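Local atomic coordinates of COPII coat assembly protein SEC16 (Saccharomyces cerevisiae, PDB entry 3MZK), a protein that helps start assembly of the COPII coat that forms transport vesicles at the endoplasmic reticulum and selects their cargo, and also takes part in autophagy. Residues K24-V29 / I48-I53; N60-S65 / T329-L334; A146-I151 / K176-I181; L281-I286 / P312-S317; A296-F301 / V319-I324. All coordinates share one frame; numbering follows the deposited sequence.

Contact 1 (K24-V29 / I48-I53); sequences KVVYAV and IKVTPI
I48, across from A28, sends its CG2 branch to V26 CG1 at 3.7 Å, and its CG1 lies near A28 CB. K49 and Y27 follow as an antiparallel hydrogen-bonded pair: K49 N gives to Y27 O at 3.0 Å, almost straight at 170°, and Y27 N gives back to K49 O. With its CG lodged between backbone N and carbonyl carbon (chi1 64°), the Y27 ring lies where K49 CB covers one face near the rim and K49 CD passes 3.7 Å from Y27 OH. The extended lysine then leads on, its NZ hydrogen-bonded to a polar side chain of another protein chain. V50 forms a non-hydrogen-bonded pair with V26; their CG2 methyls stand 3.8 Å apart, and V50 CA makes a CH contact of 3.2 Å with V25 O. T51 restores the bonded pattern, T51 O accepting from V25 N at 2.8 Å while T51 N gives to V25 O, and its CG2 reaches the edge of the Y27 ring, 3.6 Å from CE2. P52 lies across from K24 with side chains diverging, and at I53 the strand has ended. Strand 24-28 is the middle one, between 16-19 and 48-52; F17, W19 and I56 pack on the V25, Y27 and T51 side, and a strand of the other protein pairs beyond I48-V50, consistent with the ACE1 blade inserted into the Sec13 propeller.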
# COMPACT_ATOMS: atom_id res chain seq x y z
N LYS B 24 -54.97 -16.66 24.17
CA LYS B 24 -55.98 -16.15 25.08
C LYS B 24 -55.29 -15.65 26.33
O LYS B 24 -54.14 -15.98 26.60
CB LYS B 24 -56.98 -17.25 25.45
CG LYS B 24 -57.82 -17.80 24.30
CD LYS B 24 -58.86 -18.74 24.87
CE LYS B 24 -59.73 -19.40 23.82
NZ LYS B 24 -60.70 -20.33 24.47
N VAL B 25 -55.99 -14.85 27.11
CA VAL B 25 -55.45 -14.39 28.38
C VAL B 25 -56.53 -14.53 29.45
O VAL B 25 -57.72 -14.48 29.15
CB VAL B 25 -54.92 -12.94 28.23
CG1 VAL B 25 -55.37 -12.06 29.38
CG2 VAL B 25 -53.41 -12.95 28.11
N VAL B 26 -56.11 -14.73 30.70
CA VAL B 26 -57.04 -14.74 31.83
C VAL B 26 -56.60 -13.69 32.82
O VAL B 26 -55.42 -13.61 33.17
CB VAL B 26 -56.99 -16.07 32.61
CG1 VAL B 26 -58.11 -16.12 33.65
CG2 VAL B 26 -57.10 -17.24 31.67
N TYR B 27 -57.55 -12.88 33.28
CA TYR B 27 -57.22 -11.93 34.34
C TYR B 27 -58.39 -11.69 35.28
O TYR B 27 -59.54 -12.01 34.97
CB TYR B 27 -56.73 -10.60 33.77
CG TYR B 27 -57.75 -9.87 32.95
CD1 TYR B 27 -58.62 -8.96 33.54
CD2 TYR B 27 -57.86 -10.10 31.60
CE1 TYR B 27 -59.56 -8.29 32.79
CE2 TYR B 27 -58.81 -9.44 30.84
CZ TYR B 27 -59.65 -8.54 31.44
OH TYR B 27 -60.59 -7.88 30.68
N ALA B 28 -58.08 -11.15 36.45
CA ALA B 28 -59.08 -10.73 37.42
C ALA B 28 -58.58 -9.46 38.07
O ALA B 28 -57.43 -9.37 38.48
CB ALA B 28 -59.32 -11.82 38.46
N VAL B 29 -59.45 -8.47 38.15
CA VAL B 29 -59.06 -7.20 38.73
C VAL B 29 -60.08 -6.83 39.79
O VAL B 29 -61.25 -6.61 39.48
CB VAL B 29 -58.97 -6.09 37.67
CG1 VAL B 29 -58.40 -4.82 38.28
CG2 VAL B 29 -58.10 -6.56 36.52
N ILE B 48 -63.82 -13.34 36.92
CA ILE B 48 -62.70 -13.82 36.12
C ILE B 48 -63.04 -13.69 34.63
O ILE B 48 -64.13 -14.05 34.20
CB ILE B 48 -62.39 -15.27 36.48
CG1 ILE B 48 -61.97 -15.36 37.94
CG2 ILE B 48 -61.28 -15.81 35.60
CD1 ILE B 48 -61.81 -16.77 38.41
N LYS B 49 -62.10 -13.15 33.86
CA LYS B 49 -62.33 -12.93 32.42
C LYS B 49 -61.30 -13.62 31.54
O LYS B 49 -60.11 -13.68 31.86
CB LYS B 49 -62.39 -11.44 32.09
CG LYS B 49 -63.48 -10.70 32.84
CD LYS B 49 -63.46 -9.21 32.60
CE LYS B 49 -64.46 -8.52 33.52
NZ LYS B 49 -64.75 -7.12 33.12
N VAL B 50 -61.77 -14.13 30.42
CA VAL B 50 -60.91 -14.77 29.45
C VAL B 50 -61.14 -14.15 28.08
O VAL B 50 -62.18 -14.33 27.47
CB VAL B 50 -61.19 -16.28 29.38
CG1 VAL B 50 -60.45 -16.91 28.22
CG2 VAL B 50 -60.81 -16.92 30.70
N THR B 51 -60.15 -13.40 27.62
CA THR B 51 -60.26 -12.71 26.35
C THR B 51 -59.04 -12.96 25.47
O THR B 51 -57.94 -13.22 25.97
CB THR B 51 -60.43 -11.20 26.55
OG1 THR B 51 -60.33 -10.54 25.28
CG2 THR B 51 -59.35 -10.66 27.46
N PRO B 52 -59.23 -12.90 24.14
CA PRO B 52 -58.10 -13.04 23.23
C PRO B 52 -57.04 -12.00 23.55
O PRO B 52 -57.32 -10.95 24.11
CB PRO B 52 -58.73 -12.76 21.87
CG PRO B 52 -60.15 -13.20 22.04
CD PRO B 52 -60.51 -12.78 23.43
N ILE B 53 -55.81 -12.32 23.18
CA ILE B 53 -54.67 -11.54 23.60
C ILE B 53 -54.72 -10.11 23.02
O ILE B 53 -54.33 -9.15 23.69
CB ILE B 53 -53.35 -12.28 23.27
CG1 ILE B 53 -52.14 -11.54 23.82
CG2 ILE B 53 -53.24 -12.55 21.77
CD1 ILE B 53 -50.85 -12.34 23.73

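Contact 2 (N60-S65 / T329-L334); sequences NDMLKS and TFESIL
L63 and F330 are brought together by similar first torsions: both CG atoms stand anti to their carbonyl carbons (F330 chi1 -63°), one reaching across from helix 61-65 and the other from the first turn of helix 330-344. L63 CD1 settles over the centre of the F330 ring, 3.5 Å from its centroid and only 8° off the normal, a CH-pi contact made by a methyl facing the flat of the ring. N60 comes in from a different direction, at the ring edge, with its amide plane turned 80° from the F330 ring plane and ND2 3.3 Å from CD2. M62 reaches the next turn of the partner helix: it crosses L334 at a slant, M62 CG 3.5 Å from L334 CD1, before the chain bends at the sulfur and sends CE to within 3.5 Å of E331 OE2. L63 CD2 also approaches L334 CD2, at 4.2 Å, so this leucine touches both turns. The contact is thus mainly apolar, with the N60 amide at its border and the E331 carboxylate meeting the methionine methyl. F330 has a second role, a cation-pi contact with a basic side chain of another protein chain, and L365 of helix 356-368 packs against it. T329 OG1 caps its helix by accepting from S332 N at 3.1 Å, fixing the turn that carries F330. The short helix 61-65, which follows the N-terminal strands, is thereby held against a helix of the Sec23-binding domain far along the chain, consistent with the ACE1 fold, whose chain folds back so that elements near its start pack on later trunk helices.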
# COMPACT_ATOMS: atom_id res chain seq x y z
N ASN B 60 -49.38 -5.01 15.75
CA ASN B 60 -48.74 -4.08 14.83
C ASN B 60 -48.92 -4.50 13.38
O ASN B 60 -48.65 -5.65 13.02
CB ASN B 60 -47.24 -3.97 15.13
CG ASN B 60 -46.96 -3.17 16.39
OD1 ASN B 60 -47.82 -3.06 17.27
ND2 ASN B 60 -45.76 -2.61 16.48
N ASP B 61 -49.39 -3.58 12.54
CA ASP B 61 -49.48 -3.86 11.11
C ASP B 61 -48.06 -4.07 10.57
O ASP B 61 -47.87 -4.68 9.53
CB ASP B 61 -50.18 -2.72 10.37
N MET B 62 -47.08 -3.57 11.32
CA MET B 62 -45.67 -3.67 10.93
C MET B 62 -45.25 -5.11 10.69
O MET B 62 -44.90 -5.49 9.57
CB MET B 62 -44.78 -3.02 11.99
CG MET B 62 -43.40 -2.62 11.49
SD MET B 62 -42.28 -2.10 12.81
CE MET B 62 -43.25 -0.83 13.60
N LEU B 63 -45.26 -5.92 11.75
CA LEU B 63 -44.90 -7.33 11.63
C LEU B 63 -45.77 -8.10 10.64
O LEU B 63 -45.31 -9.05 10.02
CB LEU B 63 -44.96 -8.02 13.00
CG LEU B 63 -43.93 -7.59 14.03
CD1 LEU B 63 -44.24 -8.22 15.38
CD2 LEU B 63 -42.52 -7.95 13.58
N LYS B 64 -47.03 -7.70 10.52
CA LYS B 64 -47.98 -8.41 9.66
C LYS B 64 -47.73 -8.16 8.18
O LYS B 64 -47.94 -9.04 7.35
CB LYS B 64 -49.43 -8.03 10.00
N SER B 65 -47.26 -6.96 7.85
CA SER B 65 -47.10 -6.56 6.46
C SER B 65 -45.72 -6.90 5.90
O SER B 65 -45.55 -7.04 4.69
CB SER B 65 -47.36 -5.06 6.31
OG SER B 65 -46.50 -4.30 7.14
N THR B 329 -37.13 -5.33 20.55
CA THR B 329 -38.01 -4.41 19.84
C THR B 329 -38.33 -4.92 18.43
O THR B 329 -37.50 -5.55 17.78
CB THR B 329 -37.38 -3.00 19.76
OG1 THR B 329 -36.26 -3.02 18.87
CG2 THR B 329 -36.93 -2.55 21.15
N PHE B 330 -39.55 -4.65 17.96
CA PHE B 330 -39.94 -5.03 16.61
C PHE B 330 -39.04 -4.38 15.56
O PHE B 330 -38.63 -5.03 14.59
CB PHE B 330 -41.41 -4.69 16.34
CG PHE B 330 -42.37 -5.43 17.21
CD1 PHE B 330 -41.94 -6.45 18.04
CD2 PHE B 330 -43.72 -5.11 17.21
CE1 PHE B 330 -42.83 -7.14 18.86
CE2 PHE B 330 -44.62 -5.79 18.02
CZ PHE B 330 -44.17 -6.80 18.85
N GLU B 331 -38.72 -3.10 15.76
CA GLU B 331 -37.79 -2.40 14.87
C GLU B 331 -36.50 -3.19 14.72
O GLU B 331 -36.03 -3.42 13.60
CB GLU B 331 -37.48 -0.99 15.39
CG GLU B 331 -38.68 -0.04 15.42
CD GLU B 331 -39.72 -0.45 16.45
OE1 GLU B 331 -39.33 -0.94 17.53
OE2 GLU B 331 -40.93 -0.29 16.16
N SER B 332 -35.94 -3.61 15.85
CA SER B 332 -34.70 -4.39 15.86
C SER B 332 -34.83 -5.68 15.05
O SER B 332 -33.93 -6.03 14.30
CB SER B 332 -34.28 -4.71 17.29
OG SER B 332 -33.07 -5.45 17.30
N ILE B 333 -35.95 -6.38 15.21
CA ILE B 333 -36.15 -7.61 14.47
C ILE B 333 -36.06 -7.36 12.97
O ILE B 333 -35.34 -8.05 12.26
CB ILE B 333 -37.52 -8.23 14.77
CG1 ILE B 333 -37.62 -8.62 16.24
CG2 ILE B 333 -37.77 -9.45 13.89
CD1 ILE B 333 -38.98 -9.18 16.62
N LEU B 334 -36.79 -6.35 12.51
CA LEU B 334 -36.87 -6.03 11.10
C LEU B 334 -35.58 -5.39 10.58
O LEU B 334 -35.03 -5.82 9.57
CB LEU B 334 -38.08 -5.12 10.82
CG LEU B 334 -39.43 -5.68 11.27
CD1 LEU B 334 -40.54 -4.67 11.06
CD2 LEU B 334 -39.76 -6.98 10.55

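Contact 3 (A146-I151 / K176-I181); sequences AYRLDI and KRDYAI
The Y147 ring and the R177 guanidinium lie obliquely to each other, planes 27° apart, and these side chains meet mainly at their roots, with Y147 CB 4.1 Å from R177 CB and 3.3 Å from K176 O. The backbone C of R177 covers one face of the Y179 ring near its rim, while R177 NE donates to Y179 OH at 3.2 Å and NH2 is hydrogen-bonded to G205 O. The polar centre is the D178 carboxylate, whose CG stands anti to the backbone N (chi1 -171°) and so brings OD2 to L149 N. OD2 takes L149 N on its anti side at 2.7 Å, in a fairly straight bond (165°), and also binds Y201 OH of the second subunit. OD1 caps helix 179-187 through a weak bond from A180 N and receives a water that also donates to Y147 O; a second water links Y147 N to R177 O. With so many donors around it, the carboxylate probably stays ionised. R148 runs alongside, its CG 3.8 Å from D178 OD2, and carries NH2 on to Y201 O of the second subunit. L149 CD1 packs on K176 CB (3.6 Å) and D178 CB. R177, at positive phi, closes helix 166-175 with a Schellman motif, and D178 N-caps the next helix. This tight corner of a helical solenoid is clasped by an extended segment and touched by the other copy, consistent with the Sec16 dimer interface.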
# COMPACT_ATOMS: atom_id res chain seq x y z
N ALA B 146 -0.75 36.94 13.54
CA ALA B 146 -0.11 35.65 13.71
C ALA B 146 1.41 35.81 13.65
O ALA B 146 1.92 36.93 13.52
CB ALA B 146 -0.57 34.69 12.63
N TYR B 147 2.13 34.70 13.73
CA TYR B 147 3.58 34.75 13.69
C TYR B 147 4.17 33.93 12.56
O TYR B 147 3.53 33.03 12.03
CB TYR B 147 4.16 34.37 15.05
CG TYR B 147 3.72 35.32 16.13
CD1 TYR B 147 4.49 36.42 16.46
CD2 TYR B 147 2.51 35.13 16.79
CE1 TYR B 147 4.08 37.31 17.44
CE2 TYR B 147 2.10 36.01 17.77
CZ TYR B 147 2.89 37.10 18.09
OH TYR B 147 2.48 37.98 19.06
N ARG B 148 5.40 34.26 12.21
CA ARG B 148 6.08 33.69 11.06
C ARG B 148 7.58 33.82 11.25
O ARG B 148 8.07 34.88 11.66
CB ARG B 148 5.64 34.43 9.80
CG ARG B 148 6.38 34.02 8.55
CD ARG B 148 6.06 34.95 7.41
NE ARG B 148 6.59 34.43 6.15
CZ ARG B 148 5.87 33.76 5.27
NH1 ARG B 148 4.59 33.52 5.49
NH2 ARG B 148 6.43 33.32 4.15
N LEU B 149 8.31 32.75 10.96
CA LEU B 149 9.76 32.75 11.12
C LEU B 149 10.43 33.82 10.27
O LEU B 149 10.12 33.98 9.09
CB LEU B 149 10.33 31.37 10.77
CG LEU B 149 10.65 30.45 11.94
CD1 LEU B 149 9.48 30.34 12.91
CD2 LEU B 149 11.06 29.09 11.43
N ASP B 150 11.36 34.56 10.87
CA ASP B 150 12.17 35.53 10.14
C ASP B 150 13.31 34.83 9.42
O ASP B 150 13.47 33.61 9.54
CB ASP B 150 12.71 36.63 11.07
CG ASP B 150 13.55 36.07 12.21
OD1 ASP B 150 13.95 34.89 12.16
OD2 ASP B 150 13.83 36.83 13.17
N ILE B 151 14.12 35.59 8.68
CA ILE B 151 15.22 35.01 7.92
C ILE B 151 16.14 34.18 8.82
O ILE B 151 16.49 33.05 8.49
CB ILE B 151 16.03 36.08 7.17
N LYS B 176 8.24 29.85 18.21
CA LYS B 176 8.07 31.12 17.52
C LYS B 176 6.64 31.23 16.99
O LYS B 176 6.29 32.19 16.30
CB LYS B 176 9.07 31.25 16.38
CG LYS B 176 10.53 31.28 16.84
CD LYS B 176 10.81 32.48 17.72
CE LYS B 176 12.25 32.50 18.19
NZ LYS B 176 12.55 33.69 19.04
N ARG B 177 5.84 30.23 17.32
CA ARG B 177 4.42 30.19 16.97
C ARG B 177 4.17 30.23 15.46
O ARG B 177 3.17 30.77 15.02
CB ARG B 177 3.65 31.31 17.67
CG ARG B 177 3.72 31.27 19.19
CD ARG B 177 2.62 32.11 19.82
NE ARG B 177 1.29 31.57 19.50
CZ ARG B 177 0.14 32.12 19.89
NH1 ARG B 177 0.14 33.23 20.61
NH2 ARG B 177 -1.01 31.55 19.55
N ASP B 178 5.09 29.66 14.69
CA ASP B 178 4.89 29.56 13.25
C ASP B 178 4.35 28.18 12.91
O ASP B 178 5.11 27.24 12.67
CB ASP B 178 6.19 29.81 12.49
CG ASP B 178 5.99 29.92 11.00
OD1 ASP B 178 5.04 29.29 10.47
OD2 ASP B 178 6.77 30.65 10.35
N TYR B 179 3.03 28.06 12.89
CA TYR B 179 2.40 26.75 12.79
C TYR B 179 2.41 26.19 11.37
O TYR B 179 2.11 25.02 11.17
CB TYR B 179 0.97 26.81 13.35
CG TYR B 179 0.92 27.26 14.79
CD1 TYR B 179 1.31 26.41 15.82
CD2 TYR B 179 0.49 28.53 15.13
CE1 TYR B 179 1.26 26.82 17.14
CE2 TYR B 179 0.44 28.95 16.44
CZ TYR B 179 0.83 28.09 17.45
OH TYR B 179 0.78 28.50 18.76
N ALA B 180 2.76 27.02 10.40
CA ALA B 180 2.86 26.57 9.03
C ALA B 180 4.01 25.58 8.87
O ALA B 180 3.81 24.43 8.51
CB ALA B 180 3.01 27.75 8.08
N ILE B 181 5.23 26.05 9.16
CA ILE B 181 6.41 25.19 9.07
C ILE B 181 6.33 24.10 10.11
O ILE B 181 6.86 23.01 9.92
CB ILE B 181 7.71 25.97 9.30
CG1 ILE B 181 7.42 27.44 9.54
CG2 ILE B 181 8.68 25.78 8.13
CD1 ILE B 181 8.64 28.28 9.58
O HOH W 1 0.94 32.08 13.83
O HOH W 2 2.85 31.06 10.25

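Contact 4 (L281-I286 / P312-S317); sequences LIEFGI and PVMADS
I282 and I286, one turn apart on helix 275-290, face a segment whose backbone makes a type I beta turn from M314 to S317, with I282 CA and V313 CA 7.1 Å apart. This is a helix of the alpha-solenoid Sec23-binding domain, flanked by the loop that precedes helix 330-344. V313 slides its CG2 methyl between the two isoleucines, 3.6 Å from I282 CG2 and 3.8 Å from I286 CD1, the side chains running past one another in opposite directions. The M314 chain leaves with CG opposite the backbone N (chi1 -159°), then bends at chi2 and chi3, which turns its methyl CE back over I282, 3.3 Å from CG2. E283 crosses this chain at about a right angle, OE2 standing 3.5 Å from M314 CE. The same oxygen lies near D316 OD1, a pairing of like charges that probably costs a little at this surface. I286 CD1 meets M314 CB and S317 CB as well as V313, while Y239 of helix 231-240 packs on the same isoleucine. Replacing I286 with an alanine would probably open a gap beneath the turn and leave V313 CG2 and M314 CB without their shared apolar partner. S317 adds a polar atom at the end of the contact, since OG, 3.8 Å from I286 CD1, is hydrogen-bonded to V319 N.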
# COMPACT_ATOMS: atom_id res chain seq x y z
N LEU B 281 -15.54 5.72 12.48
CA LEU B 281 -16.92 5.29 12.69
C LEU B 281 -17.02 4.29 13.84
O LEU B 281 -17.91 4.39 14.69
CB LEU B 281 -17.50 4.70 11.41
CG LEU B 281 -17.83 5.72 10.31
CD1 LEU B 281 -18.39 5.03 9.08
CD2 LEU B 281 -18.79 6.75 10.83
N ILE B 282 -16.11 3.33 13.87
CA ILE B 282 -16.11 2.34 14.92
C ILE B 282 -15.68 2.94 16.26
O ILE B 282 -16.37 2.79 17.27
CB ILE B 282 -15.23 1.15 14.55
CG1 ILE B 282 -15.74 0.54 13.24
CG2 ILE B 282 -15.22 0.13 15.67
CD1 ILE B 282 -14.87 -0.58 12.71
N GLU B 283 -14.55 3.64 16.28
CA GLU B 283 -14.09 4.31 17.50
C GLU B 283 -15.17 5.21 18.11
O GLU B 283 -15.36 5.23 19.32
CB GLU B 283 -12.84 5.13 17.21
CG GLU B 283 -11.59 4.29 17.09
CD GLU B 283 -11.28 3.56 18.37
OE1 GLU B 283 -11.29 4.22 19.44
OE2 GLU B 283 -11.04 2.34 18.32
N PHE B 284 -15.86 5.95 17.25
CA PHE B 284 -16.89 6.89 17.70
C PHE B 284 -18.18 6.15 18.06
O PHE B 284 -18.92 6.57 18.95
CB PHE B 284 -17.15 7.93 16.60
CG PHE B 284 -17.94 9.12 17.08
CD1 PHE B 284 -18.68 9.87 16.19
CD2 PHE B 284 -17.91 9.49 18.40
CE1 PHE B 284 -19.40 10.97 16.62
CE2 PHE B 284 -18.63 10.59 18.84
CZ PHE B 284 -19.38 11.33 17.94
N GLY B 285 -18.44 5.04 17.36
CA GLY B 285 -19.57 4.19 17.67
C GLY B 285 -19.42 3.48 19.01
O GLY B 285 -20.40 3.03 19.59
N ILE B 286 -18.18 3.38 19.49
CA ILE B 286 -17.90 2.80 20.79
C ILE B 286 -18.16 3.84 21.87
O ILE B 286 -18.88 3.59 22.82
CB ILE B 286 -16.43 2.34 20.89
CG1 ILE B 286 -16.25 1.00 20.17
CG2 ILE B 286 -16.01 2.22 22.34
CD1 ILE B 286 -14.81 0.64 19.94
N PRO B 312 -16.25 -8.54 19.64
CA PRO B 312 -16.05 -7.09 19.78
C PRO B 312 -15.79 -6.41 18.44
O PRO B 312 -15.22 -7.03 17.54
CB PRO B 312 -14.81 -7.01 20.67
CG PRO B 312 -14.86 -8.25 21.49
CD PRO B 312 -15.41 -9.31 20.57
N VAL B 313 -16.21 -5.16 18.32
CA VAL B 313 -16.00 -4.40 17.09
C VAL B 313 -14.55 -3.96 16.96
O VAL B 313 -14.02 -3.87 15.86
CB VAL B 313 -16.94 -3.17 17.02
CG1 VAL B 313 -18.39 -3.61 17.12
CG2 VAL B 313 -16.60 -2.17 18.12
N MET B 314 -13.91 -3.69 18.09
CA MET B 314 -12.50 -3.31 18.12
C MET B 314 -11.72 -4.22 19.07
O MET B 314 -12.28 -4.74 20.04
CB MET B 314 -12.35 -1.85 18.54
CG MET B 314 -11.05 -1.23 18.11
SD MET B 314 -10.86 -1.35 16.33
CE MET B 314 -11.88 0.03 15.80
N ALA B 315 -10.44 -4.41 18.80
CA ALA B 315 -9.62 -5.30 19.62
C ALA B 315 -9.49 -4.81 21.06
O ALA B 315 -9.62 -5.60 22.00
CB ALA B 315 -8.24 -5.48 18.99
N ASP B 316 -9.25 -3.51 21.22
CA ASP B 316 -9.00 -2.93 22.54
C ASP B 316 -10.29 -2.56 23.27
O ASP B 316 -10.27 -1.79 24.22
CB ASP B 316 -8.09 -1.71 22.42
CG ASP B 316 -8.77 -0.54 21.72
OD1 ASP B 316 -9.59 -0.77 20.82
OD2 ASP B 316 -8.47 0.62 22.08
N SER B 317 -11.41 -3.12 22.82
CA SER B 317 -12.70 -2.79 23.41
C SER B 317 -13.56 -4.03 23.64
O SER B 317 -13.36 -5.07 23.00
CB SER B 317 -13.45 -1.79 22.54
OG SER B 317 -14.73 -1.52 23.07

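Contact 5 (A296-F301 / V319-I324); sequences AASTLF and VIFESI
F321 runs past F301 in the opposite direction. CB comes first, 4.0 Å from F301 CD2, and CG follows at 3.7 Å from that same ring carbon. Along one side of the ring, CD1 and CE1 pass beneath the start of the F301 side chain, CE1 lying 3.5 Å from F301 CB; along the other, CD2 sits 3.5 Å from F301 CD2 and CE2 reaches S298 OG at 3.6 Å. The tip, CZ, returns to F301 CB. This placement follows from a CG turned anti to the backbone nitrogen (chi1 -169°), which carries the ring to the flank of helix 294-303 from the loop leading to helix 330-344, within the helical Sec23-binding domain. F301 CB therefore stands over one face of the F321 ring in a CH-pi contact, 3.6 Å from the centroid, whereas the F301 and F321 rings meet obliquely, their planes 52° apart. A serine in place of F321 would probably take away the ring beneath F301 CB and open a gap between helix and loop, leaving V306, L308 and V313 short of a packing partner. V319 CG1 extends the apolar patch to F301 CZ, and I324 CG2 touches S298 CB at the other end. S298 OG spends its own bond on T294 O in the preceding turn. The helix-loop contact itself is thus apolar and aromatic, while the loop's polar bonds go to S309, V313 and D336.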
# COMPACT_ATOMS: atom_id res chain seq x y z
N ALA B 296 -27.49 5.80 18.27
CA ALA B 296 -26.41 6.49 17.59
C ALA B 296 -25.35 5.49 17.17
O ALA B 296 -25.08 5.31 15.98
CB ALA B 296 -25.81 7.57 18.48
N ALA B 297 -24.75 4.82 18.15
CA ALA B 297 -23.70 3.85 17.89
C ALA B 297 -24.05 2.93 16.73
O ALA B 297 -23.25 2.73 15.83
CB ALA B 297 -23.41 3.04 19.14
N SER B 298 -25.25 2.37 16.76
CA SER B 298 -25.70 1.45 15.72
C SER B 298 -25.75 2.12 14.36
O SER B 298 -25.47 1.49 13.34
CB SER B 298 -27.07 0.86 16.06
OG SER B 298 -26.97 -0.06 17.13
N THR B 299 -26.13 3.39 14.34
CA THR B 299 -26.12 4.16 13.10
C THR B 299 -24.71 4.15 12.49
O THR B 299 -24.54 3.80 11.32
CB THR B 299 -26.60 5.62 13.33
OG1 THR B 299 -27.90 5.60 13.94
CG2 THR B 299 -26.70 6.37 12.02
N LEU B 300 -23.71 4.50 13.29
CA LEU B 300 -22.33 4.50 12.80
C LEU B 300 -21.88 3.13 12.32
O LEU B 300 -21.23 3.02 11.28
CB LEU B 300 -21.36 5.04 13.86
CG LEU B 300 -21.74 6.37 14.51
CD1 LEU B 300 -20.54 7.02 15.17
CD2 LEU B 300 -22.37 7.31 13.49
N PHE B 301 -22.23 2.08 13.06
CA PHE B 301 -21.85 0.71 12.70
C PHE B 301 -22.47 0.29 11.37
O PHE B 301 -21.83 -0.38 10.56
CB PHE B 301 -22.25 -0.28 13.80
CG PHE B 301 -21.50 -0.10 15.09
CD1 PHE B 301 -20.22 0.44 15.09
CD2 PHE B 301 -22.07 -0.46 16.30
CE1 PHE B 301 -19.52 0.61 16.28
CE2 PHE B 301 -21.38 -0.29 17.49
CZ PHE B 301 -20.10 0.24 17.49
N VAL B 319 -16.96 -3.64 23.51
CA VAL B 319 -18.22 -3.29 22.87
C VAL B 319 -18.61 -4.29 21.78
O VAL B 319 -17.77 -4.74 21.00
CB VAL B 319 -18.17 -1.86 22.29
CG1 VAL B 319 -19.24 -1.67 21.22
CG2 VAL B 319 -18.33 -0.84 23.41
N ILE B 320 -19.89 -4.65 21.75
CA ILE B 320 -20.40 -5.64 20.81
C ILE B 320 -21.52 -5.06 19.93
O ILE B 320 -22.39 -4.34 20.42
CB ILE B 320 -20.92 -6.89 21.56
CG1 ILE B 320 -19.76 -7.58 22.29
CG2 ILE B 320 -21.61 -7.86 20.62
CD1 ILE B 320 -20.18 -8.80 23.09
N PHE B 321 -21.48 -5.35 18.63
CA PHE B 321 -22.58 -4.98 17.75
C PHE B 321 -23.45 -6.21 17.54
O PHE B 321 -23.29 -6.94 16.57
CB PHE B 321 -22.07 -4.50 16.39
CG PHE B 321 -23.13 -3.87 15.53
CD1 PHE B 321 -23.01 -3.87 14.14
CD2 PHE B 321 -24.23 -3.26 16.10
CE1 PHE B 321 -23.98 -3.29 13.34
CE2 PHE B 321 -25.22 -2.67 15.31
CZ PHE B 321 -25.09 -2.69 13.93
N GLU B 322 -24.39 -6.41 18.47
CA GLU B 322 -25.19 -7.63 18.55
C GLU B 322 -26.51 -7.47 17.79
O GLU B 322 -26.99 -8.42 17.16
CB GLU B 322 -25.46 -7.96 20.03
CG GLU B 322 -25.97 -9.37 20.32
CD GLU B 322 -26.19 -9.61 21.81
OE1 GLU B 322 -25.95 -8.69 22.62
OE2 GLU B 322 -26.62 -10.73 22.18
N SER B 323 -27.08 -6.27 17.83
CA SER B 323 -28.34 -5.98 17.16
C SER B 323 -28.56 -4.48 17.00
O SER B 323 -28.06 -3.67 17.78
CB SER B 323 -29.49 -6.55 17.97
OG SER B 323 -29.55 -5.91 19.23
N ILE B 324 -29.34 -4.10 15.99
CA ILE B 324 -29.69 -2.71 15.78
C ILE B 324 -30.84 -2.32 16.72
O ILE B 324 -31.99 -2.73 16.52
CB ILE B 324 -30.05 -2.44 14.30
CG1 ILE B 324 -28.94 -2.97 13.40
CG2 ILE B 324 -30.29 -0.96 14.05
CD1 ILE B 324 -29.22 -2.83 11.93

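Contacts 1 and 5 are buried, contacts 2 and 3 partly so, and contact 4 lies at the surface. Contact 1 is alone in being a sheet, held by regular backbone bonds and about 81 Å, centre to centre, from contact 3, where a carboxylate, waters and a second subunit do the work. Contacts 4 and 5 are neighbours, their centres about 10 Å apart: consecutive helices 275-290 and 294-303 each receive part of the loop that precedes helix 330-344, and both rely on apolar packing, aromatic only in contact 5. That last helix gives one side of contact 2, against helix 61-65, and touches contact 5 through a weak bond from S332 OG to I324 O.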